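Local coordinates for protein transcarboxylase 5S subunit (Propionibacterium freudenreichii subsp. shermanii, PDB 1RQB) that transfers a carboxyl group from the biotin of the 1.3S subunit to pyruvate, forming oxaloacetate, with a cobalt ion bound in each TIM-barrel subunit, at residues P22-I27 against G276-L281; T221-H226 against A244-V249. All coordinates share one frame; numbering follows the deposited sequence.

Contact 1 (P22-I27 against G276-L281); sequences PREVGI and GYTTNL
Arg23 runs past the edge of the Tyr277 ring, its CG lying in the ring plane 4.0 Å from Tyr277 CD2. The two belong to a short parallel strand pair on the N-terminal side of the TIM barrel, where strand 277-278 pairs with the start of strand 23-29. Arg23 CG sits between its own backbone N and carbonyl carbon (chi1 61°), and from there the chain extends to NE. The guanidinium ends at 68° to the ring plane, and NH2 reaches the carbonyls of Ile242 and Val246. Tyr277 OH bonds Ser20 O. Val25 CG2 lies over one guanidinium face, offset toward its rim.

The shortest of the backbone bonds is Val25 N to Thr278 O, 2.7 Å and nearly straight. Thr278 N returns a longer bond to Arg23 O. On the other face of the pair, Glu24 and Thr278 lie side by side, with Glu24 CG on Thr278 CG2. Beyond Thr278 the backbones part, and water bridges them, joining Val25 O to Asn280 N. Apolar contacts follow. Ile27 crosses Leu281 at about a right angle, and Ile27 CG1 touches two methyls, Leu281 CD1 at 3.9 Å and Thr279 CG2 at 4.0 Å.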
loop_
_atom_site.group_PDB
_atom_site.type_symbol
_atom_site.label_atom_id
_atom_site.label_comp_id
_atom_site.label_asym_id
_atom_site.label_seq_id
_atom_site.Cartn_x
_atom_site.Cartn_y
_atom_site.Cartn_z
ATOM N N PRO A 22 14.122 -15.653 17.494
ATOM C CA PRO A 22 14.759 -15.062 16.313
ATOM C C PRO A 22 14.938 -16.183 15.287
ATOM O O PRO A 22 15.336 -17.290 15.646
ATOM C CB PRO A 22 16.091 -14.561 16.861
ATOM C CG PRO A 22 15.709 -14.131 18.272
ATOM C CD PRO A 22 14.846 -15.287 18.728
ATOM N N ARG A 23 14.660 -15.908 14.015
ATOM C CA ARG A 23 14.749 -16.979 13.012
ATOM C C ARG A 23 14.591 -16.394 11.607
ATOM O O ARG A 23 14.207 -15.237 11.445
ATOM C CB ARG A 23 13.604 -17.970 13.270
ATOM C CG ARG A 23 12.220 -17.311 13.139
ATOM C CD ARG A 23 11.052 -18.154 13.744
ATOM N NE ARG A 23 9.776 -17.450 13.560
ATOM C CZ ARG A 23 9.048 -17.564 12.456
ATOM N NH1 ARG A 23 9.473 -18.362 11.499
ATOM N NH2 ARG A 23 7.935 -16.844 12.271
ATOM N N GLU A 24 14.879 -17.212 10.597
ATOM C CA GLU A 24 14.704 -16.773 9.207
ATOM C C GLU A 24 13.279 -17.124 8.778
ATOM O O GLU A 24 12.767 -18.199 9.091
ATOM C CB GLU A 24 15.690 -17.470 8.258
ATOM C CG GLU A 24 17.145 -17.188 8.532
ATOM C CD GLU A 24 18.065 -17.842 7.514
ATOM O OE1 GLU A 24 19.264 -17.515 7.523
ATOM O OE2 GLU A 24 17.596 -18.683 6.711
ATOM N N VAL A 25 12.638 -16.195 8.085
ATOM C CA VAL A 25 11.276 -16.415 7.581
ATOM C C VAL A 25 11.384 -16.635 6.071
ATOM O O VAL A 25 12.080 -15.889 5.383
ATOM C CB VAL A 25 10.381 -15.180 7.844
ATOM C CG1 VAL A 25 8.959 -15.449 7.349
ATOM C CG2 VAL A 25 10.371 -14.853 9.326
ATOM N N GLY A 26 10.728 -17.669 5.559
ATOM C CA GLY A 26 10.799 -17.920 4.130
ATOM C C GLY A 26 9.837 -17.020 3.367
ATOM O O GLY A 26 8.809 -16.606 3.898
ATOM N N ILE A 27 10.158 -16.740 2.110
ATOM C CA ILE A 27 9.308 -15.883 1.272
ATOM C C ILE A 27 8.980 -16.597 -0.040
ATOM O O ILE A 27 9.867 -17.139 -0.698
ATOM C CB ILE A 27 10.023 -14.580 0.873
ATOM C CG1 ILE A 27 10.336 -13.744 2.119
ATOM C CG2 ILE A 27 9.168 -13.812 -0.161
ATOM C CD1 ILE A 27 9.137 -13.201 2.827
ATOM N N GLY A 276 14.946 -9.325 15.057
ATOM C CA GLY A 276 15.380 -10.683 15.382
ATOM C C GLY A 276 14.969 -11.621 14.248
ATOM O O GLY A 276 15.475 -12.735 14.124
ATOM N N TYR A 277 14.027 -11.185 13.417
ATOM C CA TYR A 277 13.601 -12.012 12.277
ATOM C C TYR A 277 14.297 -11.493 11.019
ATOM O O TYR A 277 14.649 -10.317 10.925
ATOM C CB TYR A 277 12.088 -11.917 12.058
ATOM C CG TYR A 277 11.298 -12.210 13.297
ATOM C CD1 TYR A 277 10.566 -11.203 13.930
ATOM C CD2 TYR A 277 11.297 -13.492 13.860
ATOM C CE1 TYR A 277 9.842 -11.460 15.093
ATOM C CE2 TYR A 277 10.583 -13.760 15.031
ATOM C CZ TYR A 277 9.854 -12.732 15.637
ATOM O OH TYR A 277 9.128 -12.975 16.776
ATOM N N THR A 278 14.512 -12.376 10.063
ATOM C CA THR A 278 15.138 -11.936 8.810
ATOM C C THR A 278 14.732 -12.896 7.690
ATOM O O THR A 278 14.102 -13.922 7.938
ATOM C CB THR A 278 16.680 -11.877 8.975
ATOM O OG1 THR A 278 17.250 -11.155 7.878
ATOM C CG2 THR A 278 17.272 -13.278 9.034
ATOM N N THR A 279 15.039 -12.518 6.455
ATOM C CA THR A 279 14.777 -13.368 5.285
ATOM C C THR A 279 16.136 -13.638 4.636
ATOM O O THR A 279 17.124 -12.989 4.973
ATOM C CB THR A 279 13.931 -12.663 4.211
ATOM O OG1 THR A 279 14.731 -11.659 3.575
ATOM C CG2 THR A 279 12.680 -12.021 4.819
ATOM N N ASN A 280 16.208 -14.584 3.716
ATOM C CA ASN A 280 17.506 -14.818 3.066
ATOM C C ASN A 280 17.428 -14.347 1.613
ATOM O O ASN A 280 17.996 -14.970 0.718
ATOM C CB ASN A 280 17.908 -16.301 3.133
ATOM C CG ASN A 280 16.955 -17.206 2.385
ATOM O OD1 ASN A 280 15.828 -17.432 2.826
ATOM N ND2 ASN A 280 17.404 -17.739 1.247
ATOM N N LEU A 281 16.722 -13.242 1.384
ATOM C CA LEU A 281 16.597 -12.710 0.019
ATOM C C LEU A 281 17.800 -11.819 -0.302
ATOM O O LEU A 281 18.325 -11.127 0.569
ATOM C CB LEU A 281 15.299 -11.909 -0.142
ATOM C CG LEU A 281 14.012 -12.709 0.094
ATOM C CD1 LEU A 281 12.827 -11.859 -0.287
ATOM C CD2 LEU A 281 14.034 -13.998 -0.725
HETATM O O HOH W 1 13.937 -16.107 3.577
HETATM O O HOH W 2 13.037 -17.346 1.374
#

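Contact 2 (T221-H226 against A244-V249); sequences TQINLH and AGVDVV. With CO (cobalt (II) ion), chain B.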
loop_
_atom_site.group_PDB
_atom_site.type_symbol
_atom_site.label_atom_id
_atom_site.label_comp_id
_atom_site.label_asym_id
_atom_site.label_seq_id
_atom_site.Cartn_x
_atom_site.Cartn_y
_atom_site.Cartn_z
ATOM N N THR A 221 4.998 -27.899 12.641
ATOM C CA THR A 221 3.934 -27.732 11.640
ATOM C C THR A 221 4.266 -26.533 10.749
ATOM O O THR A 221 4.310 -25.399 11.223
ATOM C CB THR A 221 2.563 -27.483 12.312
ATOM O OG1 THR A 221 2.294 -28.529 13.258
ATOM C CG2 THR A 221 1.456 -27.472 11.277
ATOM N N GLN A 222 4.507 -26.780 9.462
ATOM C CA GLN A 222 4.852 -25.690 8.537
ATOM C C GLN A 222 3.589 -24.966 8.066
ATOM O O GLN A 222 2.661 -25.577 7.538
ATOM C CB GLN A 222 5.615 -26.194 7.301
ATOM C CG GLN A 222 5.826 -25.061 6.283
ATOM C CD GLN A 222 6.646 -25.438 5.059
ATOM O OE1 GLN A 222 6.587 -24.757 4.036
ATOM N NE2 GLN A 222 7.428 -26.511 5.164
ATOM N N ILE A 223 3.572 -23.656 8.267
ATOM C CA ILE A 223 2.428 -22.837 7.841
ATOM C C ILE A 223 2.925 -21.722 6.919
ATOM O O ILE A 223 3.898 -21.037 7.229
ATOM C CB ILE A 223 1.712 -22.197 9.043
ATOM C CG1 ILE A 223 1.223 -23.286 10.006
ATOM C CG2 ILE A 223 0.530 -21.393 8.555
ATOM C CD1 ILE A 223 0.785 -22.757 11.363
ATOM N N ASN A 224 2.262 -21.586 5.775
ATOM C CA ASN A 224 2.563 -20.550 4.776
ATOM C C ASN A 224 1.371 -19.589 4.745
ATOM O O ASN A 224 0.226 -20.026 4.632
ATOM C CB ASN A 224 2.726 -21.168 3.382
ATOM C CG ASN A 224 4.015 -21.975 3.217
ATOM O OD1 ASN A 224 4.590 -22.020 2.130
ATOM N ND2 ASN A 224 4.453 -22.627 4.278
ATOM N N LEU A 225 1.614 -18.286 4.856
ATOM C CA LEU A 225 0.488 -17.341 4.849
ATOM C C LEU A 225 0.427 -16.608 3.508
ATOM O O LEU A 225 1.425 -16.064 3.035
ATOM C CB LEU A 225 0.636 -16.339 6.003
ATOM C CG LEU A 225 -0.403 -15.225 6.102
ATOM C CD1 LEU A 225 -1.790 -15.827 6.335
ATOM C CD2 LEU A 225 -0.023 -14.280 7.242
ATOM N N HIS A 226 -0.764 -16.618 2.907
ATOM C CA HIS A 226 -1.026 -15.968 1.613
ATOM C C HIS A 226 -2.096 -14.895 1.820
ATOM O O HIS A 226 -3.279 -15.204 1.952
ATOM C CB HIS A 226 -1.536 -17.005 0.596
ATOM C CG HIS A 226 -1.830 -16.438 -0.762
ATOM N ND1 HIS A 226 -0.858 -16.245 -1.720
ATOM C CD2 HIS A 226 -2.991 -16.005 -1.314
ATOM C CE1 HIS A 226 -1.405 -15.715 -2.802
ATOM N NE2 HIS A 226 -2.700 -15.561 -2.581
ATOM N N ALA A 244 3.875 -14.886 15.585
ATOM C CA ALA A 244 3.196 -16.103 16.054
ATOM C C ALA A 244 3.930 -17.361 15.585
ATOM O O ALA A 244 3.581 -18.468 15.990
ATOM C CB ALA A 244 1.752 -16.125 15.577
ATOM N N GLY A 245 4.927 -17.203 14.718
ATOM C CA GLY A 245 5.689 -18.358 14.258
ATOM C C GLY A 245 5.484 -18.871 12.837
ATOM O O GLY A 245 5.909 -19.982 12.518
ATOM N N VAL A 246 4.852 -18.083 11.973
ATOM C CA VAL A 246 4.625 -18.542 10.594
ATOM C C VAL A 246 5.969 -18.814 9.914
ATOM O O VAL A 246 6.944 -18.086 10.097
ATOM C CB VAL A 246 3.770 -17.523 9.794
ATOM C CG1 VAL A 246 4.628 -16.338 9.301
ATOM C CG2 VAL A 246 3.096 -18.244 8.629
ATOM N N ASP A 247 5.999 -19.862 9.098
ATOM C CA ASP A 247 7.242 -20.305 8.449
ATOM C C ASP A 247 7.546 -19.558 7.149
ATOM O O ASP A 247 8.706 -19.252 6.881
ATOM C CB ASP A 247 7.147 -21.804 8.164
ATOM C CG ASP A 247 6.907 -22.606 9.431
ATOM O OD1 ASP A 247 7.903 -22.995 10.071
ATOM O OD2 ASP A 247 5.730 -22.812 9.806
ATOM N N VAL A 248 6.520 -19.283 6.347
ATOM C CA VAL A 248 6.713 -18.641 5.038
ATOM C C VAL A 248 5.571 -17.660 4.763
ATOM O O VAL A 248 4.425 -17.936 5.112
ATOM C CB VAL A 248 6.656 -19.701 3.877
ATOM C CG1 VAL A 248 6.803 -19.005 2.492
ATOM C CG2 VAL A 248 7.722 -20.788 4.079
ATOM N N VAL A 249 5.867 -16.515 4.140
ATOM C CA VAL A 249 4.793 -15.581 3.768
ATOM C C VAL A 249 4.902 -15.291 2.269
ATOM O O VAL A 249 6.005 -15.291 1.722
ATOM C CB VAL A 249 4.844 -14.257 4.602
ATOM C CG1 VAL A 249 4.581 -14.572 6.100
ATOM C CG2 VAL A 249 6.185 -13.572 4.438
HETATM CO CO CO B . -4.190 -15.135 -4.113
HETATM O O HOH W 3 -5.600 -14.935 -5.873
#
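Asn224 and Val248 lie side by side and point the same way, with Asn224 CG only 3.5 Å from Val248 CB. This is the tight part of the contact, a buried parallel strand pair. Leu225 N bonds Val248 O at 2.8 Å. Ile223 O takes two backbone donors, Asp247 N in its carbonyl plane and Val248 N tilted from it. Val246 CG2 lies 3.2 Å from Ile223 O and also meets Ile223 CG2 and the CB of Leu225.

Asn224 ND2 meets Gln222 OE1 at 3.0 Å, on a lone pair and close to the Asn224 amide plane. This bond, with a weak one from Gln161 NE2 to Asn224 OD1, helps to set the rotation of the amide. An alanine here is likely to leave Gln222 OE1 without this donor and open a gap beside Val248.

The end at Gln222 and Asp247 is looser and partly exposed. Gln222 CG, anti to its backbone nitrogen (chi1 174°), lies 4.0 Å from Asp247 CB, and the two side chains cross at a slant. Here Asp247 OD2 accepts Ile223 N at 2.8 Å on its anti side, 33° out of the carboxylate plane. Lys214 forms a salt bridge to the same oxygen, which would help to steady its charge.

At the C-terminal end of 221-226, His226 turns away from the other segment. His226 NE2 binds cobalt at 2.2 Å, while ND1 bonds Asp250. Strand 223-225, helix 234-243 and strand 248-251 form a beta-alpha-beta unit of the TIM barrel, with the metal ligand His226 at the C-terminal end of its first strand.

Overall arrangement
Contacts 1 and 2 lie about 12 Å apart, centre to centre, in the same parallel sheet of the TIM barrel. Contact 2 is nested along the chain inside the long loop closed by contact 1. Strand 23-29, the first of the barrel, pairs with strand 248-251, the last, and so closes it. Gly26 N lies 2.9 Å from Asp247 O, a probable hydrogen bond between the two contacts. Helix 234-243 packs on both. Contact 1 is nearer the surface, where Arg15 of the second subunit packs on Pro22 and Tyr277. Contact 2 is buried and carries the cobalt ligand His226.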